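Local coordinates for protein salt-tolerant glutaminase (Micrococcus luteus, PDB 3AGD) that probably catalyses the hydrolysis of L-glutamine to L-glutamate and ammonium, at residues T61-K67 / Y191-C195; M142-A146 / V206-C210; R148-D153 / V197-D203. All coordinates share one frame; numbering follows the deposited sequence.

Contact 1 (T61-K67 / Y191-C195)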
ATOM      1  N   THR A  61       7.944 -24.592 -14.360  1.00 16.55           N
ATOM      2  CA  THR A  61       7.052 -23.803 -15.198  1.00 15.75           C
ATOM      3  C   THR A  61       6.294 -22.805 -14.326  1.00 15.59           C
ATOM      4  O   THR A  61       5.707 -23.164 -13.302  1.00 13.39           O
ATOM      5  CB  THR A  61       6.081 -24.705 -15.974  1.00 17.11           C
ATOM      6  OG1 THR A  61       5.374 -25.556 -15.063  1.00 17.09           O
ATOM      7  CG2 THR A  61       6.860 -25.567 -16.959  1.00 17.36           C
ATOM      8  N   ILE A  62       6.333 -21.547 -14.746  1.00 13.05           N
ATOM      9  CA  ILE A  62       5.708 -20.451 -14.026  1.00 14.10           C
ATOM     10  C   ILE A  62       4.192 -20.556 -13.921  1.00 16.33           C
ATOM     11  O   ILE A  62       3.588 -20.018 -12.990  1.00 18.74           O
ATOM     12  CB  ILE A  62       6.102 -19.100 -14.686  1.00 13.01           C
ATOM     13  CG1 ILE A  62       5.594 -17.926 -13.857  1.00 12.98           C
ATOM     14  CG2 ILE A  62       5.542 -19.028 -16.093  1.00 12.57           C
ATOM     15  CD1 ILE A  62       6.107 -16.584 -14.363  1.00 13.04           C
ATOM     16  N   GLN A  63       3.580 -21.256 -14.867  1.00 18.99           N
ATOM     17  CA  GLN A  63       2.130 -21.421 -14.874  1.00 18.68           C
ATOM     18  C   GLN A  63       1.401 -20.082 -14.678  1.00 17.97           C
ATOM     19  O   GLN A  63       1.769 -19.083 -15.301  1.00 18.37           O
ATOM     20  CB  GLN A  63       1.712 -22.430 -13.798  1.00 16.52           C
ATOM     21  CG  GLN A  63       2.218 -23.867 -14.042  1.00 13.25           C
ATOM     22  CD  GLN A  63       1.769 -24.435 -15.382  1.00 16.16           C
ATOM     23  OE1 GLN A  63       0.645 -24.195 -15.821  1.00 20.80           O
ATOM     24  NE2 GLN A  63       2.643 -25.204 -16.030  1.00 13.19           N
ATOM     25  N   SER A  64       0.385 -20.055 -13.816  1.00 15.81           N
ATOM     26  CA  SER A  64      -0.399 -18.838 -13.585  1.00 15.72           C
ATOM     27  C   SER A  64       0.356 -17.601 -13.103  1.00 16.77           C
ATOM     28  O   SER A  64      -0.164 -16.483 -13.204  1.00 15.20           O
ATOM     29  CB  SER A  64      -1.555 -19.120 -12.624  1.00 17.16           C
ATOM     30  OG  SER A  64      -2.588 -19.831 -13.284  1.00 20.27           O
ATOM     31  N   ALA A  65       1.562 -17.783 -12.579  1.00 15.71           N
ATOM     32  CA  ALA A  65       2.340 -16.632 -12.127  1.00 16.13           C
ATOM     33  C   ALA A  65       2.820 -15.844 -13.345  1.00 16.09           C
ATOM     34  O   ALA A  65       3.529 -14.848 -13.220  1.00 19.72           O
ATOM     35  CB  ALA A  65       3.522 -17.079 -11.278  1.00 16.84           C
ATOM     36  N   SER A  66       2.419 -16.299 -14.526  1.00 14.20           N
ATOM     37  CA  SER A  66       2.774 -15.632 -15.773  1.00 16.16           C
ATOM     38  C   SER A  66       1.744 -14.546 -16.056  1.00 15.89           C
ATOM     39  O   SER A  66       2.027 -13.557 -16.728  1.00 17.42           O
ATOM     40  CB  SER A  66       2.741 -16.627 -16.930  1.00 15.79           C
ATOM     41  OG  SER A  66       1.401 -16.998 -17.223  1.00 14.35           O
ATOM     42  N   LYS A  67       0.541 -14.750 -15.533  1.00 17.90           N
ATOM     43  CA  LYS A  67      -0.575 -13.838 -15.753  1.00 16.71           C
ATOM     44  C   LYS A  67      -0.331 -12.348 -15.511  1.00 15.08           C
ATOM     45  O   LYS A  67      -0.705 -11.518 -16.336  1.00 14.83           O
ATOM     46  CB  LYS A  67      -1.782 -14.330 -14.953  1.00 15.65           C
ATOM     47  CG  LYS A  67      -2.299 -15.678 -15.454  1.00 10.88           C
ATOM     48  CD  LYS A  67      -3.402 -16.224 -14.569  1.00 15.64           C
ATOM     49  CE  LYS A  67      -3.963 -17.524 -15.130  1.00 14.09           C
ATOM     50  NZ  LYS A  67      -5.011 -18.080 -14.239  1.00 15.93           N
ATOM     51  N   TYR A 191      -1.617 -19.556 -24.447  1.00 19.25           N
ATOM     52  CA  TYR A 191      -1.699 -19.433 -22.997  1.00 17.63           C
ATOM     53  C   TYR A 191      -0.988 -20.606 -22.318  1.00 17.90           C
ATOM     54  O   TYR A 191      -0.301 -20.432 -21.309  1.00 18.64           O
ATOM     55  CB  TYR A 191      -3.164 -19.381 -22.563  1.00 18.40           C
ATOM     56  CG  TYR A 191      -3.366 -19.531 -21.072  1.00 19.70           C
ATOM     57  CD1 TYR A 191      -2.982 -18.525 -20.191  1.00 17.28           C
ATOM     58  CD2 TYR A 191      -3.917 -20.696 -20.541  1.00 18.23           C
ATOM     59  CE1 TYR A 191      -3.137 -18.676 -18.815  1.00 16.57           C
ATOM     60  CE2 TYR A 191      -4.076 -20.859 -19.171  1.00 19.03           C
ATOM     61  CZ  TYR A 191      -3.681 -19.849 -18.314  1.00 19.08           C
ATOM     62  OH  TYR A 191      -3.798 -20.026 -16.956  1.00 20.02           O
ATOM     63  N   VAL A 192      -1.150 -21.805 -22.865  1.00 16.27           N
ATOM     64  CA  VAL A 192      -0.497 -22.968 -22.282  1.00 15.19           C
ATOM     65  C   VAL A 192       1.020 -22.844 -22.407  1.00 13.81           C
ATOM     66  O   VAL A 192       1.757 -23.179 -21.478  1.00 16.27           O
ATOM     67  CB  VAL A 192      -0.964 -24.278 -22.950  1.00 18.89           C
ATOM     68  CG1 VAL A 192      -0.148 -25.456 -22.420  1.00 20.85           C
ATOM     69  CG2 VAL A 192      -2.449 -24.509 -22.656  1.00 17.09           C
ATOM     70  N   ALA A 193       1.483 -22.354 -23.552  1.00 15.61           N
ATOM     71  CA  ALA A 193       2.913 -22.182 -23.792  1.00 16.23           C
ATOM     72  C   ALA A 193       3.456 -21.133 -22.826  1.00 15.65           C
ATOM     73  O   ALA A 193       4.556 -21.258 -22.295  1.00 16.12           O
ATOM     74  CB  ALA A 193       3.143 -21.743 -25.221  1.00 10.30           C
ATOM     75  N   GLN A 194       2.659 -20.099 -22.616  1.00 15.69           N
ATOM     76  CA  GLN A 194       2.997 -19.009 -21.714  1.00 17.33           C
ATOM     77  C   GLN A 194       3.224 -19.563 -20.310  1.00 16.58           C
ATOM     78  O   GLN A 194       4.158 -19.159 -19.612  1.00 16.36           O
ATOM     79  CB  GLN A 194       1.841 -18.006 -21.727  1.00 22.42           C
ATOM     80  CG  GLN A 194       1.726 -17.072 -20.543  1.00 25.71           C
ATOM     81  CD  GLN A 194       0.393 -16.336 -20.550  1.00 25.72           C
ATOM     82  OE1 GLN A 194      -0.101 -15.945 -21.611  1.00 20.54           O
ATOM     83  NE2 GLN A 194      -0.190 -16.139 -19.371  1.00 23.32           N
ATOM     84  N   CYS A 195       2.368 -20.498 -19.910  1.00 18.48           N
ATOM     85  CA  CYS A 195       2.451 -21.121 -18.589  1.00 19.35           C
ATOM     86  C   CYS A 195       3.618 -22.095 -18.473  1.00 19.45           C
ATOM     87  O   CYS A 195       4.067 -22.408 -17.364  1.00 17.92           O
ATOM     88  CB  CYS A 195       1.157 -21.875 -18.278  1.00 19.18           C
ATOM     89  SG  CYS A 195      -0.274 -20.832 -17.972  1.00 20.74           S
TER
HETATM   90  O   HOH W   1       1.930 -25.241 -19.412  1.00 31.70           O
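Ser64, Lys67 and Tyr191 meet where the turn 61-67 packs on the last turn of helix 184-195. Ser64 and Lys67 are spaced as in an SxxK motif, consistent with the serine beta-lactamase-like fold, to whose clan the glutaminases belong; Tyr191 brings a second hydroxyl near the lysine. Ser64, Tyr191 and Cys195 all contact L-glutamate in a ligand-bound structure of this protein.

Two hydrogen bonds cross the interface. Gln63 N donates to Cys195 O over 2.8 Å, lying in the carbonyl plane on a lone pair, which ties the turn to the C-terminal end of the helix. Gln194 NE2 donates to Ser66 OG, also at 2.8 Å; the N-H...O angle of 167° is nearly straight, and the acceptor lies in the amide plane. With chi1 at 71°, the Ser66 hydroxyl sits between its backbone N and carbonyl carbon and folds back to donate to Gln63 O at 2.9 Å. One hydroxyl therefore links the helix to the turn. Within the turn, Gln63 NE2 donates to Thr61 OG1 at 2.9 Å in the amide plane, which fixes the rotation of that amide.

Packing adds to these bonds. The bent chain of Gln63 lays its amide against Cys195, OE1 standing 3.4 Å from Cys195 CB.

Lys67 runs extended past the tyrosine, and its NZ is bonded to Asn114 OD1 and Met112 O. Cys195 SG covers one face of the Tyr191 ring toward the rim, whereas Lys67 CE approaches the ring edge near its plane and lies 3.1 Å from Tyr191 OH.

Contact 2 (M142-A146 / V206-C210); sequences MSLLA and VMGAC
Met207 lays its thioether chain over Ala146 and reaches on to Met142, overlapping one flank of helix 131-146. The touching begins at Met207 CG, which stands 3.6 Å from Ala146 N and 3.8 Å from Ala146 CB. Met207 SD follows at 3.9 Å from the same Ala146 CB. Beyond the sulfur the chain bends (chi3 81°) and carries the methyl across to the preceding helical turn, where Met207 CE lies 3.6 Å from Met142 CB. The two methionines cross at a slant, and Met142 leads its own thioether away from Met207 toward the turn at Ile62 and Ser66. Ala146 N donates to Met142 O within the helix, so the amide that Met207 CG faces already has its helical partner.

The segments belong to helices 131-146 and 201-212, which cross almost perpendicularly: the local axes make 92° and approach to 8.6 Å. This is helix packing inside the beta-lactamase-like glutaminase domain, and Val206 and Ala209 of helix 201-212 also touch Ala44 on strand 40-44 of the five-stranded antiparallel sheet. Phe69 on helix 67-78 touches Met142, Leu145 and Met207, adding a third helix to the junction.

Leu145 occupies the other part of the interface. Its CB lies 4.1 Å from Met207 CG and 4.0 Å from Cys210 SG, placed between two residues one helical turn apart. Leu145 O is approached by Val206 CG1 and by Cys210 SG, and takes a weak hydrogen bond from His217 NE2. Val206 also packs on Trp369 of the second subunit.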
ATOM      1  N   MET A 142       8.356 -11.529 -19.911  1.00 19.24           N
ATOM      2  CA  MET A 142       8.850 -12.218 -18.729  1.00 16.61           C
ATOM      3  C   MET A 142      10.376 -12.233 -18.724  1.00 19.94           C
ATOM      4  O   MET A 142      11.005 -12.116 -17.667  1.00 14.26           O
ATOM      5  CB  MET A 142       8.301 -13.647 -18.671  1.00 13.01           C
ATOM      6  CG  MET A 142       6.799 -13.703 -18.443  1.00 12.47           C
ATOM      7  SD  MET A 142       6.140 -15.355 -18.120  1.00 15.67           S
ATOM      8  CE  MET A 142       5.691 -15.865 -19.781  1.00 15.54           C
ATOM      9  N   SER A 143      10.966 -12.365 -19.910  1.00 22.53           N
ATOM     10  CA  SER A 143      12.421 -12.386 -20.047  1.00 22.55           C
ATOM     11  C   SER A 143      13.036 -11.033 -19.709  1.00 19.70           C
ATOM     12  O   SER A 143      14.061 -10.956 -19.029  1.00 16.66           O
ATOM     13  CB  SER A 143      12.816 -12.782 -21.470  1.00 23.95           C
ATOM     14  OG  SER A 143      12.490 -14.136 -21.722  1.00 27.23           O
ATOM     15  N   LEU A 144      12.405  -9.966 -20.186  1.00 23.67           N
ATOM     16  CA  LEU A 144      12.896  -8.619 -19.928  1.00 23.82           C
ATOM     17  C   LEU A 144      12.906  -8.291 -18.436  1.00 24.31           C
ATOM     18  O   LEU A 144      13.844  -7.667 -17.939  1.00 25.75           O
ATOM     19  CB  LEU A 144      12.050  -7.596 -20.689  1.00 20.62           C
ATOM     20  CG  LEU A 144      12.235  -7.576 -22.212  1.00 23.11           C
ATOM     21  CD1 LEU A 144      11.209  -6.653 -22.852  1.00 23.04           C
ATOM     22  CD2 LEU A 144      13.649  -7.114 -22.546  1.00 24.14           C
ATOM     23  N   LEU A 145      11.873  -8.721 -17.717  1.00 22.53           N
ATOM     24  CA  LEU A 145      11.801  -8.450 -16.284  1.00 20.85           C
ATOM     25  C   LEU A 145      12.709  -9.392 -15.495  1.00 21.57           C
ATOM     26  O   LEU A 145      13.245  -9.015 -14.457  1.00 21.53           O
ATOM     27  CB  LEU A 145      10.359  -8.572 -15.787  1.00 21.89           C
ATOM     28  CG  LEU A 145       9.332  -7.751 -16.574  1.00 27.70           C
ATOM     29  CD1 LEU A 145       7.993  -7.789 -15.854  1.00 29.56           C
ATOM     30  CD2 LEU A 145       9.818  -6.315 -16.729  1.00 25.22           C
ATOM     31  N   ALA A 146      12.889 -10.613 -15.992  1.00 21.00           N
ATOM     32  CA  ALA A 146      13.754 -11.576 -15.313  1.00 22.42           C
ATOM     33  C   ALA A 146      15.220 -11.202 -15.539  1.00 25.29           C
ATOM     34  O   ALA A 146      16.089 -11.568 -14.752  1.00 23.81           O
ATOM     35  CB  ALA A 146      13.492 -12.986 -15.833  1.00 18.87           C
ATOM     36  N   VAL A 206      12.995 -11.340  -8.844  1.00 17.64           N
ATOM     37  CA  VAL A 206      13.399 -10.178  -9.623  1.00 17.52           C
ATOM     38  C   VAL A 206      12.250  -9.635 -10.462  1.00 18.60           C
ATOM     39  O   VAL A 206      12.068  -8.422 -10.568  1.00 20.09           O
ATOM     40  CB  VAL A 206      14.593 -10.518 -10.539  1.00 19.59           C
ATOM     41  CG1 VAL A 206      14.962  -9.311 -11.386  1.00 18.03           C
ATOM     42  CG2 VAL A 206      15.790 -10.959  -9.683  1.00 20.45           C
ATOM     43  N   MET A 207      11.481 -10.534 -11.066  1.00 18.23           N
ATOM     44  CA  MET A 207      10.339 -10.131 -11.876  1.00 17.15           C
ATOM     45  C   MET A 207       9.353  -9.395 -10.962  1.00 17.61           C
ATOM     46  O   MET A 207       8.849  -8.321 -11.301  1.00 18.59           O
ATOM     47  CB  MET A 207       9.696 -11.373 -12.503  1.00 17.47           C
ATOM     48  CG  MET A 207      10.568 -12.028 -13.584  1.00 17.25           C
ATOM     49  SD  MET A 207      10.107 -13.739 -13.965  1.00 19.89           S
ATOM     50  CE  MET A 207       8.721 -13.464 -15.096  1.00 14.20           C
ATOM     51  N   GLY A 208       9.107  -9.965  -9.790  1.00 15.49           N
ATOM     52  CA  GLY A 208       8.202  -9.343  -8.840  1.00 18.60           C
ATOM     53  C   GLY A 208       8.699  -7.974  -8.410  1.00 20.85           C
ATOM     54  O   GLY A 208       7.909  -7.034  -8.284  1.00 18.75           O
ATOM     55  N   ALA A 209      10.008  -7.857  -8.189  1.00 20.45           N
ATOM     56  CA  ALA A 209      10.610  -6.586  -7.778  1.00 19.38           C
ATOM     57  C   ALA A 209      10.365  -5.489  -8.816  1.00 19.54           C
ATOM     58  O   ALA A 209      10.157  -4.329  -8.460  1.00 19.34           O
ATOM     59  CB  ALA A 209      12.108  -6.763  -7.550  1.00 16.77           C
ATOM     60  N   CYS A 210      10.406  -5.856 -10.094  1.00 17.36           N
ATOM     61  CA  CYS A 210      10.166  -4.896 -11.166  1.00 19.07           C
ATOM     62  C   CYS A 210       8.780  -4.277 -10.993  1.00 19.58           C
ATOM     63  O   CYS A 210       8.557  -3.114 -11.331  1.00 19.48           O
ATOM     64  CB  CYS A 210      10.247  -5.583 -12.535  1.00 20.42           C
ATOM     65  SG  CYS A 210      11.923  -5.979 -13.121  1.00 24.58           S
TER

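Contact 3 (R148-D153 / V197-D203); sequences RRLSVD and VLVTVKD
Arg148 and Asp203 form the salt bridge that joins the loop after helix 131-146 to the start of helix 201-212. The CB of Arg148 points toward segment 197-203, and chi1 of 74° sets CG between the backbone N and carbonyl carbon. From CG to NE the chain is extended: CD passes 3.9 Å from Asp203 OD1, NE donates to that OD1 at 3.0 Å, and NH1 donates to Asp203 OD2 at 2.8 Å. This is a side-on, two-nitrogen grip on the syn sides of the carboxylate, although the two planes are turned 42° apart. Leu150 CD2 covers one guanidinium face, and NH1 also pairs with Glu59. Tyr366 of the second subunit packs on both Arg148 and Asp203.

Farther along, Leu198 N donates to Ser151 O (2.8 Å, 172°) beside the single beta bridge of Val152 with Val197. Leu150 CB packs on Val197 CG1 and Asp153 CB on Leu198 CG, while a water links Ser151 N to Leu198 O.

Asp203 OD2 accepts from Thr200 N as well, through its anti lone pair, and Thr200 OG1 accepts from Asp203 N, completing a capping box. The carboxylate thus serves both cap and salt bridge, and these donors would probably stabilise its negative charge.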
ATOM      1  N   ARG A 148      16.912 -12.087 -18.284  1.00 31.91           N
ATOM      2  CA  ARG A 148      17.561 -13.100 -19.109  1.00 31.79           C
ATOM      3  C   ARG A 148      16.543 -13.785 -20.010  1.00 32.47           C
ATOM      4  O   ARG A 148      15.358 -13.852 -19.679  1.00 33.14           O
ATOM      5  CB  ARG A 148      18.271 -14.141 -18.229  1.00 30.87           C
ATOM      6  CG  ARG A 148      17.350 -15.132 -17.527  1.00 31.03           C
ATOM      7  CD  ARG A 148      18.126 -16.007 -16.543  1.00 33.54           C
ATOM      8  NE  ARG A 148      17.274 -16.996 -15.882  1.00 36.10           N
ATOM      9  CZ  ARG A 148      16.862 -18.133 -16.439  1.00 34.96           C
ATOM     10  NH1 ARG A 148      16.084 -18.963 -15.756  1.00 33.51           N
ATOM     11  NH2 ARG A 148      17.237 -18.452 -17.672  1.00 32.98           N
ATOM     12  N   ARG A 149      17.007 -14.280 -21.154  1.00 30.10           N
ATOM     13  CA  ARG A 149      16.141 -14.964 -22.103  1.00 34.12           C
ATOM     14  C   ARG A 149      15.610 -16.248 -21.480  1.00 32.39           C
ATOM     15  O   ARG A 149      16.381 -17.124 -21.095  1.00 34.53           O
ATOM     16  CB  ARG A 149      16.914 -15.297 -23.382  1.00 41.41           C
ATOM     17  CG  ARG A 149      17.315 -14.086 -24.210  1.00 51.94           C
ATOM     18  CD  ARG A 149      18.193 -14.485 -25.395  1.00 62.36           C
ATOM     19  NE  ARG A 149      18.378 -13.381 -26.335  1.00 69.48           N
ATOM     20  CZ  ARG A 149      17.402 -12.853 -27.070  1.00 74.74           C
ATOM     21  NH1 ARG A 149      16.167 -13.329 -26.981  1.00 75.43           N
ATOM     22  NH2 ARG A 149      17.659 -11.843 -27.893  1.00 76.74           N
ATOM     23  N   LEU A 150      14.290 -16.354 -21.380  1.00 29.17           N
ATOM     24  CA  LEU A 150      13.667 -17.538 -20.799  1.00 24.58           C
ATOM     25  C   LEU A 150      13.228 -18.489 -21.905  1.00 22.66           C
ATOM     26  O   LEU A 150      13.074 -18.079 -23.056  1.00 24.11           O
ATOM     27  CB  LEU A 150      12.457 -17.132 -19.958  1.00 20.71           C
ATOM     28  CG  LEU A 150      12.715 -16.130 -18.832  1.00 17.06           C
ATOM     29  CD1 LEU A 150      11.392 -15.744 -18.186  1.00 13.80           C
ATOM     30  CD2 LEU A 150      13.662 -16.733 -17.805  1.00 19.13           C
ATOM     31  N   SER A 151      13.021 -19.754 -21.554  1.00 20.84           N
ATOM     32  CA  SER A 151      12.597 -20.754 -22.528  1.00 23.46           C
ATOM     33  C   SER A 151      11.357 -21.492 -22.045  1.00 21.78           C
ATOM     34  O   SER A 151      11.096 -21.574 -20.845  1.00 21.27           O
ATOM     35  CB  SER A 151      13.713 -21.775 -22.770  1.00 25.88           C
ATOM     36  OG  SER A 151      14.903 -21.139 -23.190  1.00 33.21           O
ATOM     37  N   VAL A 152      10.609 -22.042 -22.995  1.00 18.94           N
ATOM     38  CA  VAL A 152       9.400 -22.791 -22.695  1.00 19.30           C
ATOM     39  C   VAL A 152       9.734 -24.274 -22.529  1.00 23.98           C
ATOM     40  O   VAL A 152      10.560 -24.816 -23.267  1.00 26.07           O
ATOM     41  CB  VAL A 152       8.373 -22.658 -23.840  1.00 17.42           C
ATOM     42  CG1 VAL A 152       7.115 -23.445 -23.512  1.00 15.47           C
ATOM     43  CG2 VAL A 152       8.038 -21.197 -24.076  1.00 15.97           C
ATOM     44  N   ASP A 153       9.110 -24.923 -21.550  1.00 19.24           N
ATOM     45  CA  ASP A 153       9.320 -26.349 -21.348  1.00 20.71           C
ATOM     46  C   ASP A 153       8.258 -27.041 -22.203  1.00 22.13           C
ATOM     47  O   ASP A 153       7.123 -27.255 -21.765  1.00 17.97           O
ATOM     48  CB  ASP A 153       9.139 -26.723 -19.881  1.00 22.50           C
ATOM     49  CG  ASP A 153       9.416 -28.186 -19.622  1.00 33.22           C
ATOM     50  OD1 ASP A 153       8.597 -29.035 -20.028  1.00 36.90           O
ATOM     51  OD2 ASP A 153      10.463 -28.492 -19.018  1.00 42.27           O
ATOM     52  N   VAL A 197       6.565 -21.525 -19.505  1.00 18.98           N
ATOM     53  CA  VAL A 197       7.822 -20.790 -19.466  1.00 17.79           C
ATOM     54  C   VAL A 197       8.574 -21.168 -18.190  1.00 18.05           C
ATOM     55  O   VAL A 197       8.004 -21.168 -17.103  1.00 16.06           O
ATOM     56  CB  VAL A 197       7.588 -19.264 -19.489  1.00 18.01           C
ATOM     57  CG1 VAL A 197       8.904 -18.527 -19.260  1.00 20.28           C
ATOM     58  CG2 VAL A 197       6.990 -18.858 -20.817  1.00 17.41           C
ATOM     59  N   LEU A 198       9.857 -21.482 -18.337  1.00 19.48           N
ATOM     60  CA  LEU A 198      10.709 -21.885 -17.220  1.00 20.93           C
ATOM     61  C   LEU A 198      11.362 -20.743 -16.446  1.00 21.45           C
ATOM     62  O   LEU A 198      12.015 -19.868 -17.017  1.00 22.94           O
ATOM     63  CB  LEU A 198      11.800 -22.837 -17.726  1.00 22.09           C
ATOM     64  CG  LEU A 198      11.331 -24.212 -18.215  1.00 20.46           C
ATOM     65  CD1 LEU A 198      12.444 -24.897 -19.012  1.00 17.52           C
ATOM     66  CD2 LEU A 198      10.911 -25.058 -17.009  1.00 19.56           C
ATOM     67  N   VAL A 199      11.185 -20.768 -15.130  1.00 20.48           N
ATOM     68  CA  VAL A 199      11.770 -19.764 -14.254  1.00 17.98           C
ATOM     69  C   VAL A 199      12.198 -20.432 -12.952  1.00 16.37           C
ATOM     70  O   VAL A 199      11.756 -21.538 -12.638  1.00 13.48           O
ATOM     71  CB  VAL A 199      10.765 -18.634 -13.905  1.00 18.17           C
ATOM     72  CG1 VAL A 199      10.343 -17.897 -15.164  1.00 20.19           C
ATOM     73  CG2 VAL A 199       9.550 -19.218 -13.182  1.00 19.01           C
ATOM     74  N   THR A 200      13.069 -19.756 -12.211  1.00 16.13           N
ATOM     75  CA  THR A 200      13.538 -20.249 -10.926  1.00 18.27           C
ATOM     76  C   THR A 200      12.981 -19.288  -9.885  1.00 22.24           C
ATOM     77  O   THR A 200      12.433 -18.235 -10.228  1.00 21.71           O
ATOM     78  CB  THR A 200      15.070 -20.197 -10.812  1.00 20.32           C
ATOM     79  OG1 THR A 200      15.494 -18.827 -10.828  1.00 20.05           O
ATOM     80  CG2 THR A 200      15.726 -20.941 -11.976  1.00 21.92           C
ATOM     81  N   VAL A 201      13.121 -19.648  -8.616  1.00 22.53           N
ATOM     82  CA  VAL A 201      12.664 -18.796  -7.532  1.00 25.32           C
ATOM     83  C   VAL A 201      13.269 -17.400  -7.694  1.00 23.32           C
ATOM     84  O   VAL A 201      12.589 -16.386  -7.509  1.00 20.63           O
ATOM     85  CB  VAL A 201      13.113 -19.354  -6.181  1.00 35.22           C
ATOM     86  CG1 VAL A 201      12.764 -18.389  -5.084  1.00 42.02           C
ATOM     87  CG2 VAL A 201      12.458 -20.688  -5.931  1.00 42.81           C
ATOM     88  N   LYS A 202      14.555 -17.362  -8.035  1.00 22.42           N
ATOM     89  CA  LYS A 202      15.270 -16.106  -8.215  1.00 23.77           C
ATOM     90  C   LYS A 202      14.674 -15.275  -9.341  1.00 23.73           C
ATOM     91  O   LYS A 202      14.571 -14.055  -9.229  1.00 25.10           O
ATOM     92  CB  LYS A 202      16.749 -16.372  -8.504  1.00 24.95           C
ATOM     93  CG  LYS A 202      17.530 -16.933  -7.322  1.00 27.44           C
ATOM     94  CD  LYS A 202      18.986 -17.167  -7.712  1.00 32.15           C
ATOM     95  CE  LYS A 202      19.812 -17.682  -6.549  1.00 41.39           C
ATOM     96  NZ  LYS A 202      21.245 -17.891  -6.929  1.00 44.67           N
ATOM     97  N   ASP A 203      14.298 -15.930 -10.433  1.00 22.97           N
ATOM     98  CA  ASP A 203      13.697 -15.217 -11.551  1.00 24.70           C
ATOM     99  C   ASP A 203      12.433 -14.506 -11.079  1.00 21.45           C
ATOM    100  O   ASP A 203      12.245 -13.314 -11.332  1.00 22.31           O
ATOM    101  CB  ASP A 203      13.330 -16.180 -12.682  1.00 26.36           C
ATOM    102  CG  ASP A 203      14.541 -16.753 -13.383  1.00 27.57           C
ATOM    103  OD1 ASP A 203      15.426 -15.971 -13.798  1.00 25.39           O
ATOM    104  OD2 ASP A 203      14.597 -17.989 -13.531  1.00 28.28           O
TER
HETATM  105  O   HOH W   2      14.133 -20.339 -19.073  1.00 27.88           O

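How the contacts relate
Contacts 1 and 2 are buried, whereas contact 3 is partly exposed; all three lie in the glutaminase part of the chain. Contact 1 mixes hydrogen bonds with packing and holds glutamate-site residues, contact 2 is apolar helix packing without a cross-segment hydrogen bond, and contact 3 joins charge pairing to a short backbone bridge. Helix 131-146 takes part in contact 2, and the loop that follows it in contact 3; both also use helix 201-212 and touch the second subunit. Met142 links all three, packing on Ser66 and Ile62 of contact 1 and on Val197 of contact 3. The chain continues from helix 184-195 into strand 198-199, and Ile62 N probably bonds Val197 O between contacts 1 and 3.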